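Local atomic coordinates of ferric uptake regulation protein (Helicobacter pylori, PDB entry 2XIG), a protein that probably acts as a global transcriptional repressor that uses ferrous iron as cofactor to bind the operators of the genes it silences. Residues 68-78 and 86-94. The protein carries 2 engineered substitutions. Residues are numbered along the deposited sequence; the frame is centred on the assembly and turned at random.
Engineered in segment 68-78: S78 (natural residue Cys). With ZN (zinc ion), chain L.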
loop_
_atom_site.group_PDB
_atom_site.type_symbol
_atom_site.label_atom_id
_atom_site.label_comp_id
_atom_site.label_asym_id
_atom_site.label_seq_id
_atom_site.Cartn_x
_atom_site.Cartn_y
_atom_site.Cartn_z
ATOM N N LEU C 68 7.725 -26.115 1.576
ATOM C CA LEU C 68 6.930 -25.439 0.560
ATOM C C LEU C 68 7.802 -24.976 -0.602
ATOM O O LEU C 68 7.419 -25.102 -1.766
ATOM C CB LEU C 68 6.167 -24.247 1.161
ATOM C CG LEU C 68 4.980 -24.621 2.053
ATOM C CD1 LEU C 68 4.381 -23.397 2.747
ATOM C CD2 LEU C 68 3.905 -25.349 1.260
ATOM N N ASN C 69 8.976 -24.444 -0.287
ATOM C CA ASN C 69 9.889 -23.989 -1.334
ATOM C C ASN C 69 10.335 -25.123 -2.256
ATOM O O ASN C 69 10.395 -24.955 -3.469
ATOM C CB ASN C 69 11.099 -23.274 -0.732
ATOM C CG ASN C 69 10.740 -21.912 -0.146
ATOM O OD1 ASN C 69 9.857 -21.222 -0.652
ATOM N ND2 ASN C 69 11.428 -21.523 0.923
ATOM N N PHE C 70 10.652 -26.271 -1.674
ATOM C CA PHE C 70 11.016 -27.444 -2.474
ATOM C C PHE C 70 9.859 -27.931 -3.345
ATOM O O PHE C 70 10.001 -28.119 -4.560
ATOM C CB PHE C 70 11.470 -28.600 -1.584
ATOM C CG PHE C 70 11.741 -29.872 -2.351
ATOM C CD1 PHE C 70 10.755 -30.834 -2.498
ATOM C CD2 PHE C 70 12.971 -30.081 -2.956
ATOM C CE1 PHE C 70 10.998 -31.996 -3.218
ATOM C CE2 PHE C 70 13.220 -31.245 -3.677
ATOM C CZ PHE C 70 12.232 -32.199 -3.807
ATOM N N LEU C 71 8.717 -28.165 -2.708
ATOM C CA LEU C 71 7.545 -28.660 -3.406
ATOM C C LEU C 71 7.152 -27.744 -4.543
ATOM O O LEU C 71 6.717 -28.201 -5.592
ATOM C CB LEU C 71 6.367 -28.813 -2.438
ATOM C CG LEU C 71 6.491 -29.905 -1.379
ATOM C CD1 LEU C 71 5.274 -29.840 -0.471
ATOM C CD2 LEU C 71 6.630 -31.315 -2.041
ATOM N N GLU C 72 7.290 -26.435 -4.340
ATOM C CA GLU C 72 6.870 -25.512 -5.374
ATOM C C GLU C 72 7.889 -25.470 -6.505
ATOM O O GLU C 72 7.528 -25.383 -7.679
ATOM C CB GLU C 72 6.614 -24.114 -4.792
ATOM C CG GLU C 72 7.717 -23.116 -5.033
ATOM C CD GLU C 72 7.366 -22.102 -6.103
ATOM O OE1 GLU C 72 6.738 -22.479 -7.112
ATOM O OE2 GLU C 72 7.707 -20.913 -5.923
ATOM N N LYS C 73 9.167 -25.552 -6.168
ATOM C CA LYS C 73 10.161 -25.515 -7.230
ATOM C C LYS C 73 10.146 -26.794 -8.071
ATOM O O LYS C 73 10.492 -26.763 -9.249
ATOM C CB LYS C 73 11.546 -25.181 -6.690
ATOM C CG LYS C 73 12.447 -26.341 -6.424
ATOM C CD LYS C 73 13.852 -25.825 -6.176
ATOM C CE LYS C 73 14.880 -26.890 -6.469
ATOM N NZ LYS C 73 14.691 -27.433 -7.845
ATOM N N GLU C 74 9.713 -27.905 -7.475
ATOM C CA GLU C 74 9.559 -29.168 -8.207
ATOM C C GLU C 74 8.132 -29.403 -8.732
ATOM O O GLU C 74 7.795 -30.500 -9.164
ATOM C CB GLU C 74 9.985 -30.348 -7.334
ATOM C CG GLU C 74 11.458 -30.315 -6.902
ATOM C CD GLU C 74 12.415 -30.349 -8.081
ATOM O OE1 GLU C 74 12.145 -31.085 -9.054
ATOM O OE2 GLU C 74 13.441 -29.642 -8.033
ATOM N N ASN C 75 7.300 -28.371 -8.674
ATOM C CA ASN C 75 5.968 -28.385 -9.282
ATOM C C ASN C 75 4.950 -29.355 -8.672
ATOM O O ASN C 75 4.036 -29.812 -9.360
ATOM C CB ASN C 75 6.069 -28.599 -10.795
ATOM C CG ASN C 75 6.787 -27.459 -11.497
ATOM O OD1 ASN C 75 7.133 -26.449 -10.882
ATOM N ND2 ASN C 75 7.016 -27.617 -12.793
ATOM N N PHE C 76 5.099 -29.657 -7.385
ATOM C CA PHE C 76 4.096 -30.456 -6.685
ATOM C C PHE C 76 2.949 -29.572 -6.196
ATOM O O PHE C 76 1.832 -30.049 -5.970
ATOM C CB PHE C 76 4.715 -31.226 -5.514
ATOM C CG PHE C 76 5.575 -32.386 -5.941
ATOM C CD1 PHE C 76 5.000 -33.586 -6.316
ATOM C CD2 PHE C 76 6.955 -32.268 -5.986
ATOM C CE1 PHE C 76 5.789 -34.655 -6.720
ATOM C CE2 PHE C 76 7.742 -33.328 -6.389
ATOM C CZ PHE C 76 7.156 -34.525 -6.762
ATOM N N ILE C 77 3.245 -28.287 -6.022
ATOM C CA ILE C 77 2.254 -27.320 -5.564
ATOM C C ILE C 77 2.412 -26.024 -6.352
ATOM O O ILE C 77 3.465 -25.791 -6.952
ATOM C CB ILE C 77 2.384 -27.041 -4.041
ATOM C CG1 ILE C 77 3.707 -26.337 -3.721
ATOM C CG2 ILE C 77 2.265 -28.331 -3.247
ATOM C CD1 ILE C 77 3.917 -26.041 -2.228
ATOM N N SER C 78 1.363 -25.200 -6.358
ATOM C CA SER C 78 1.373 -23.894 -7.009
ATOM C C SER C 78 1.194 -22.818 -5.947
ATOM O O SER C 78 0.495 -23.037 -4.953
ATOM C CB SER C 78 0.212 -23.776 -7.998
ATOM O OG SER C 78 0.051 -24.969 -8.745
ATOM N N GLY C 86 -1.341 -12.290 0.730
ATOM C CA GLY C 86 0.002 -12.816 0.896
ATOM C C GLY C 86 0.181 -14.015 -0.015
ATOM O O GLY C 86 -0.502 -14.122 -1.037
ATOM N N ARG C 87 1.086 -14.916 0.351
ATOM C CA ARG C 87 1.329 -16.120 -0.444
ATOM C C ARG C 87 0.388 -17.227 -0.002
ATOM O O ARG C 87 0.256 -17.498 1.190
ATOM C CB ARG C 87 2.784 -16.580 -0.320
ATOM C CG ARG C 87 3.786 -15.684 -1.034
ATOM C CD ARG C 87 5.232 -16.114 -0.769
ATOM N NE ARG C 87 5.672 -17.190 -1.655
ATOM C CZ ARG C 87 6.377 -17.004 -2.769
ATOM N NH1 ARG C 87 6.725 -15.781 -3.135
ATOM N NH2 ARG C 87 6.733 -18.040 -3.516
ATOM N N ARG C 88 -0.283 -17.859 -0.960
ATOM C CA ARG C 88 -1.148 -18.976 -0.634
ATOM C C ARG C 88 -0.898 -20.130 -1.606
ATOM O O ARG C 88 -0.543 -19.905 -2.754
ATOM C CB ARG C 88 -2.617 -18.550 -0.609
ATOM C CG ARG C 88 -2.949 -17.733 0.646
ATOM C CD ARG C 88 -4.417 -17.450 0.811
ATOM N NE ARG C 88 -4.809 -17.527 2.219
ATOM C CZ ARG C 88 -4.451 -16.644 3.146
ATOM N NH1 ARG C 88 -3.691 -15.615 2.818
ATOM N NH2 ARG C 88 -4.850 -16.791 4.404
ATOM N N TYR C 89 -1.072 -21.347 -1.115
ATOM C CA TYR C 89 -0.616 -22.533 -1.840
ATOM C C TYR C 89 -1.738 -23.509 -2.145
ATOM O O TYR C 89 -2.728 -23.596 -1.415
ATOM C CB TYR C 89 0.471 -23.254 -1.032
ATOM C CG TYR C 89 1.775 -22.493 -0.931
ATOM C CD1 TYR C 89 2.811 -22.744 -1.814
ATOM C CD2 TYR C 89 1.969 -21.520 0.051
ATOM C CE1 TYR C 89 4.005 -22.056 -1.730
ATOM C CE2 TYR C 89 3.156 -20.820 0.137
ATOM C CZ TYR C 89 4.169 -21.093 -0.754
ATOM O OH TYR C 89 5.353 -20.408 -0.680
ATOM N N GLU C 90 -1.560 -24.268 -3.224
ATOM C CA GLU C 90 -2.518 -25.290 -3.578
ATOM C C GLU C 90 -1.801 -26.418 -4.300
ATOM O O GLU C 90 -0.698 -26.242 -4.831
ATOM C CB GLU C 90 -3.603 -24.712 -4.479
ATOM C CG GLU C 90 -3.048 -24.053 -5.730
ATOM C CD GLU C 90 -4.139 -23.469 -6.607
ATOM O OE1 GLU C 90 -5.204 -24.111 -6.739
ATOM O OE2 GLU C 90 -3.923 -22.366 -7.161
ATOM N N ILE C 91 -2.437 -27.577 -4.318
ATOM C CA ILE C 91 -1.872 -28.735 -4.990
ATOM C C ILE C 91 -1.823 -28.442 -6.495
ATOM O O ILE C 91 -2.731 -27.816 -7.039
ATOM C CB ILE C 91 -2.715 -29.993 -4.666
ATOM C CG1 ILE C 91 -1.939 -31.281 -4.954
ATOM C CG2 ILE C 91 -4.075 -29.937 -5.362
ATOM C CD1 ILE C 91 -0.769 -31.521 -4.011
ATOM N N ALA C 92 -0.747 -28.858 -7.157
ATOM C CA ALA C 92 -0.542 -28.546 -8.568
ATOM C C ALA C 92 -1.430 -29.396 -9.476
ATOM O O ALA C 92 -1.737 -28.999 -10.596
ATOM C CB ALA C 92 0.925 -28.730 -8.947
ATOM N N ALA C 93 -1.840 -30.560 -8.982
ATOM C CA ALA C 93 -2.617 -31.506 -9.791
ATOM C C ALA C 93 -4.100 -31.120 -9.904
ATOM O O ALA C 93 -4.980 -31.861 -9.460
ATOM C CB ALA C 93 -2.470 -32.911 -9.228
ATOM N N LYS C 94 -4.350 -29.952 -10.497
ATOM C CA LYS C 94 -5.690 -29.395 -10.704
ATOM C C LYS C 94 -5.748 -28.788 -12.103
ATOM O O LYS C 94 -4.734 -28.319 -12.619
ATOM C CB LYS C 94 -6.007 -28.292 -9.662
ATOM C CG LYS C 94 -6.390 -28.791 -8.265
ATOM C CD LYS C 94 -6.384 -27.653 -7.196
ATOM C CE LYS C 94 -7.476 -26.612 -7.418
ATOM N NZ LYS C 94 -7.493 -25.602 -6.270
HETATM ZN ZN ZN L . -5.829 -21.746 -7.533
HETATM O O HOH W 1 7.264 -21.127 -2.136
HETATM O O HOH W 2 0.439 -32.007 -7.450
HETATM O O HOH W 3 -2.716 -25.660 -9.153
#
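S78 and E90 form an antiparallel hydrogen-bonded pair: S78 N reaches E90 O at 2.8 Å, and E90 N returns to S78 O at 3.0 Å. Beyond the non-hydrogen-bonded pair I77-I91, A92 N meets F76 O at 3.1 Å, from above the carbonyl plane, just outside the two strands. A water also bridges S78 OG, an engineered serine, to I91 O.

Apolar packing centres on Y89, whose flat ring offers a face to the helix; branched, apolar L68 and I77 suit the buried surface around it. L68 CD1 lies over that face, 4.2 Å from the ring centroid, a CH-pi contact. I77 CD1 touches Y89 CD1 at 3.5 Å; its CG1 sits between backbone N and carbonyl carbon (chi1 66°), which carries the extended branch to the tyrosine.

At the outer, polar end of the ring, a water joins Y89 OH to N69 OD1. E72 OE2 and R87 NH2 make only a long salt bridge (3.9 Å), their planes 59° apart; the stronger partner of R87 is E81, which forms a salt bridge with NH1.

E90, on the same sheet face as S78, has a carboxylate able to chelate: it binds zinc through OE2 at 2.0 Å and OE1 at 2.6 Å, beside H42, H97 and H99, while K94 NZ forms a salt bridge with OE1.

Helix 61-73, ended by a Schellman motif at N75, lays L68 against hairpin 77-82/86-91, the wing of Fur's winged-helix DNA-binding domain; L68 and I77 also touch helix 27-38.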